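Local atomic coordinates of thiaminase-I (Naegleria gruberi, PDB entry 4HCY), a protein that belongs to the thiaminase family and has two alpha/beta lobes that enclose a ligand-binding cleft between them. Residues A[121-126]-A[227-232]. Sequence-based numbering, arbitrary orientation.
Sequences NFLLSS and YYVGYS. With 0YN (2-{4-[(4-amino-2-methylpyrimidin-5-yl)methyl]-3-methylthiophen-2-yl}ethanol), chain G.
Tyr231 and Asn121 meet as flat groups lying side by side and pointing the same way, the ring and amide planes 29° apart; the amide oxygen OD1 of Asn121 approaches CE1 of Tyr231 obliquely, at 3.8 Å. One face of the Tyr231 ring carries the bound 0YN, whose C6' sits over the ring centre 3.9 Å above the plane, while the phenol OH of Tyr231 reaches C4 of the ligand's thiophene at 3.5 Å. The Phe122 ring has the backbone N of Ser232 at its edge, in plane, and CE2 meets CB of Ser232 obliquely. That placement follows from a chi1 of -58°, which sets CG beside the backbone N of Phe122. At the edge of the Tyr228 ring lies CB of Leu124. Ser232 OG is bonded to Leu300 O, whereas the Tyr228 ring stacks with Tyr214 and its hydroxyl bonds to Ser234 OG.

Phe122 and Tyr228 lie on an antiparallel pair in the large mixed sheet of this two-lobed fold, strand 227-230 running beside the end of the long strand 114-125; Tyr231 and Ser232 continue the chain beyond Gly230. The axes of strands 122-125 and 227-230 approach to 4.6 Å. The register rests on the bond from Gly230 N to Phe122 O at 3.2 Å and on the non-hydrogen-bonded pair Leu123 and Val229, whose CA atoms are 4.7 Å apart. Phe122 N to Gly230 O is weak. On its other edge strand 122-125 bonds through Leu123 to Gln250.

The side chains of Leu123 and Val229 face helix 136-143, where Leu139 and Leu136 touch them. CD1 of Leu123 meets CG2 of Val229 at 4.0 Å, whereas CG1, anti to the backbone N of Val229 (chi1 -170°), turns to CB of Asn121 at 3.7 Å.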
ATOM      1  N   ASN A 121      -1.151   6.931  -1.503  1.00 56.85           N
ATOM      2  CA  ASN A 121      -1.887   7.721  -2.479  1.00 56.85           C
ATOM      3  C   ASN A 121      -1.034   8.892  -2.948  1.00 56.85           C
ATOM      4  O   ASN A 121      -1.146  10.005  -2.434  1.00 56.85           O
ATOM      5  CB  ASN A 121      -3.219   8.206  -1.908  1.00 60.39           C
ATOM      6  CG  ASN A 121      -4.200   7.074  -1.682  1.00 60.39           C
ATOM      7  OD1 ASN A 121      -4.777   6.540  -2.629  1.00 60.39           O
ATOM      8  ND2 ASN A 121      -4.399   6.706  -0.422  1.00 60.39           N
ATOM      9  N   PHE A 122      -0.167   8.623  -3.919  1.00 69.50           N
ATOM     10  CA  PHE A 122       0.765   9.625  -4.421  1.00 69.50           C
ATOM     11  C   PHE A 122       0.059  10.648  -5.300  1.00 69.50           C
ATOM     12  O   PHE A 122      -1.033  10.397  -5.810  1.00 69.50           O
ATOM     13  CB  PHE A 122       1.894   8.960  -5.210  1.00 48.37           C
ATOM     14  CG  PHE A 122       2.672   7.944  -4.423  1.00 48.37           C
ATOM     15  CD1 PHE A 122       3.653   8.341  -3.530  1.00 48.37           C
ATOM     16  CD2 PHE A 122       2.431   6.590  -4.587  1.00 48.37           C
ATOM     17  CE1 PHE A 122       4.375   7.410  -2.810  1.00 48.37           C
ATOM     18  CE2 PHE A 122       3.150   5.651  -3.868  1.00 48.37           C
ATOM     19  CZ  PHE A 122       4.123   6.063  -2.977  1.00 48.37           C
ATOM     20  N   LEU A 123       0.692  11.803  -5.474  1.00 63.11           N
ATOM     21  CA  LEU A 123       0.166  12.836  -6.354  1.00 63.11           C
ATOM     22  C   LEU A 123       0.906  12.837  -7.683  1.00 63.11           C
ATOM     23  O   LEU A 123       2.096  13.141  -7.739  1.00 63.11           O
ATOM     24  CB  LEU A 123       0.274  14.213  -5.698  1.00 56.34           C
ATOM     25  CG  LEU A 123      -0.152  15.400  -6.564  1.00 56.34           C
ATOM     26  CD1 LEU A 123      -1.594  15.241  -7.022  1.00 56.34           C
ATOM     27  CD2 LEU A 123       0.038  16.706  -5.809  1.00 56.34           C
ATOM     28  N   LEU A 124       0.197  12.491  -8.750  1.00 67.52           N
ATOM     29  CA  LEU A 124       0.776  12.506 -10.086  1.00 67.52           C
ATOM     30  C   LEU A 124       0.505  13.845 -10.763  1.00 67.52           C
ATOM     31  O   LEU A 124      -0.560  14.056 -11.342  1.00 67.52           O
ATOM     32  CB  LEU A 124       0.214  11.360 -10.931  1.00 69.81           C
ATOM     33  CG  LEU A 124       0.783  11.217 -12.344  1.00 69.81           C
ATOM     34  CD1 LEU A 124       2.288  11.011 -12.296  1.00 69.81           C
ATOM     35  CD2 LEU A 124       0.103  10.077 -13.087  1.00 69.81           C
ATOM     36  N   SER A 125       1.476  14.750 -10.678  1.00 78.47           N
ATOM     37  CA  SER A 125       1.331  16.083 -11.252  1.00 78.47           C
ATOM     38  C   SER A 125       1.849  16.146 -12.686  1.00 78.47           C
ATOM     39  O   SER A 125       2.928  15.639 -12.995  1.00 78.47           O
ATOM     40  CB  SER A 125       2.045  17.122 -10.383  1.00 92.31           C
ATOM     41  OG  SER A 125       2.721  16.506  -9.299  1.00 92.31           O
ATOM     42  N   SER A 126       1.065  16.777 -13.555  1.00 97.04           N
ATOM     43  CA  SER A 126       1.409  16.923 -14.965  1.00 97.04           C
ATOM     44  C   SER A 126       2.585  17.887 -15.119  1.00 97.04           C
ATOM     45  O   SER A 126       2.923  18.601 -14.175  1.00 97.04           O
ATOM     46  CB  SER A 126       0.191  17.449 -15.732  1.00 88.87           C
ATOM     47  OG  SER A 126       0.101  16.881 -17.028  1.00 88.87           O
ATOM     48  N   TYR A 227      -3.856  16.763 -12.343  1.00 73.49           N
ATOM     49  CA  TYR A 227      -3.668  16.235 -10.996  1.00 73.49           C
ATOM     50  C   TYR A 227      -4.293  14.851 -10.864  1.00 73.49           C
ATOM     51  O   TYR A 227      -5.429  14.632 -11.282  1.00 73.49           O
ATOM     52  CB  TYR A 227      -4.279  17.182  -9.961  1.00 90.68           C
ATOM     53  CG  TYR A 227      -3.826  18.620 -10.092  1.00 90.68           C
ATOM     54  CD1 TYR A 227      -2.684  19.072  -9.442  1.00 90.68           C
ATOM     55  CD2 TYR A 227      -4.543  19.526 -10.863  1.00 90.68           C
ATOM     56  CE1 TYR A 227      -2.269  20.385  -9.558  1.00 90.68           C
ATOM     57  CE2 TYR A 227      -4.135  20.842 -10.986  1.00 90.68           C
ATOM     58  CZ  TYR A 227      -2.998  21.266 -10.332  1.00 90.68           C
ATOM     59  OH  TYR A 227      -2.589  22.575 -10.451  1.00 90.68           O
ATOM     60  N   TYR A 228      -3.546  13.921 -10.278  1.00 57.71           N
ATOM     61  CA  TYR A 228      -4.043  12.568 -10.062  1.00 57.71           C
ATOM     62  C   TYR A 228      -3.539  11.993  -8.744  1.00 57.71           C
ATOM     63  O   TYR A 228      -2.344  12.042  -8.449  1.00 57.71           O
ATOM     64  CB  TYR A 228      -3.641  11.648 -11.218  1.00 56.65           C
ATOM     65  CG  TYR A 228      -4.062  10.207 -11.027  1.00 56.65           C
ATOM     66  CD1 TYR A 228      -5.342   9.788 -11.358  1.00 56.65           C
ATOM     67  CD2 TYR A 228      -3.176   9.264 -10.520  1.00 56.65           C
ATOM     68  CE1 TYR A 228      -5.731   8.473 -11.185  1.00 56.65           C
ATOM     69  CE2 TYR A 228      -3.556   7.948 -10.342  1.00 56.65           C
ATOM     70  CZ  TYR A 228      -4.834   7.557 -10.677  1.00 56.65           C
ATOM     71  OH  TYR A 228      -5.216   6.246 -10.503  1.00 56.65           O
ATOM     72  N   VAL A 229      -4.458  11.449  -7.954  1.00 66.37           N
ATOM     73  CA  VAL A 229      -4.103  10.819  -6.690  1.00 66.37           C
ATOM     74  C   VAL A 229      -4.505   9.350  -6.709  1.00 66.37           C
ATOM     75  O   VAL A 229      -5.615   9.006  -7.111  1.00 66.37           O
ATOM     76  CB  VAL A 229      -4.781  11.516  -5.493  1.00 46.64           C
ATOM     77  CG1 VAL A 229      -4.202  10.999  -4.186  1.00 46.64           C
ATOM     78  CG2 VAL A 229      -4.609  13.023  -5.587  1.00 46.64           C
ATOM     79  N   GLY A 230      -3.594   8.483  -6.278  1.00 64.11           N
ATOM     80  CA  GLY A 230      -3.865   7.058  -6.237  1.00 64.11           C
ATOM     81  C   GLY A 230      -2.622   6.227  -5.987  1.00 64.11           C
ATOM     82  O   GLY A 230      -1.550   6.762  -5.699  1.00 64.11           O
ATOM     83  N   TYR A 231      -2.771   4.911  -6.094  1.00 60.35           N
ATOM     84  CA  TYR A 231      -1.657   3.994  -5.899  1.00 60.35           C
ATOM     85  C   TYR A 231      -0.655   4.133  -7.037  1.00 60.35           C
ATOM     86  O   TYR A 231      -1.019   4.511  -8.151  1.00 60.35           O
ATOM     87  CB  TYR A 231      -2.157   2.550  -5.823  1.00 77.13           C
ATOM     88  CG  TYR A 231      -3.174   2.303  -4.733  1.00 77.13           C
ATOM     89  CD1 TYR A 231      -3.127   3.010  -3.538  1.00 77.13           C
ATOM     90  CD2 TYR A 231      -4.183   1.364  -4.899  1.00 77.13           C
ATOM     91  CE1 TYR A 231      -4.056   2.785  -2.538  1.00 77.13           C
ATOM     92  CE2 TYR A 231      -5.116   1.133  -3.907  1.00 77.13           C
ATOM     93  CZ  TYR A 231      -5.049   1.846  -2.729  1.00 77.13           C
ATOM     94  OH  TYR A 231      -5.977   1.618  -1.739  1.00 77.13           O
ATOM     95  N   SER A 232       0.606   3.827  -6.754  1.00 56.92           N
ATOM     96  CA  SER A 232       1.650   3.878  -7.770  1.00 56.92           C
ATOM     97  C   SER A 232       1.385   2.839  -8.853  1.00 56.92           C
ATOM     98  O   SER A 232       1.708   3.048 -10.021  1.00 56.92           O
ATOM     99  CB  SER A 232       3.024   3.650  -7.139  1.00 78.82           C
ATOM    100  OG  SER A 232       3.056   2.431  -6.419  1.00 78.82           O
TER
HETATM  101  C2A 0YN G 401       1.231  -2.906  -2.923  1.00128.90           C
HETATM  102  C35 0YN G 401      -3.623  -0.812  -0.706  1.00128.90           C
HETATM  103  C2  0YN G 401      -4.792  -2.508  -2.230  1.00128.90           C
HETATM  104  S1  0YN G 401      -6.327  -3.301  -2.380  1.00128.90           S
HETATM  105  C5  0YN G 401      -7.038  -2.552  -1.003  1.00128.90           C
HETATM  106  C4  0YN G 401      -6.029  -1.634  -0.401  1.00128.90           C
HETATM  107  C4A 0YN G 401      -6.265  -0.793   0.826  1.00128.90           C
HETATM  108  C5A 0YN G 401      -8.466  -2.940  -0.698  1.00128.90           C
HETATM  109  C5B 0YN G 401      -9.363  -1.711  -0.730  1.00128.90           C
HETATM  110  O5G 0YN G 401     -10.731  -2.120  -0.651  1.00128.90           O
HETATM  111  N1' 0YN G 401      -0.804  -1.515  -3.073  1.00128.90           N
HETATM  112  C2' 0YN G 401      -0.042  -2.356  -2.341  1.00128.90           C
HETATM  113  N3' 0YN G 401      -0.415  -2.709  -1.091  1.00128.90           N
HETATM  114  C4' 0YN G 401      -1.554  -2.225  -0.555  1.00128.90           C
HETATM  115  N4' 0YN G 401      -1.923  -2.583   0.698  1.00128.90           N
HETATM  116  C5' 0YN G 401      -2.344  -1.365  -1.294  1.00128.90           C
HETATM  117  C6' 0YN G 401      -1.940  -1.013  -2.575  1.00128.90           C
HETATM  118  C3  0YN G 401      -4.809  -1.655  -1.115  1.00128.90           C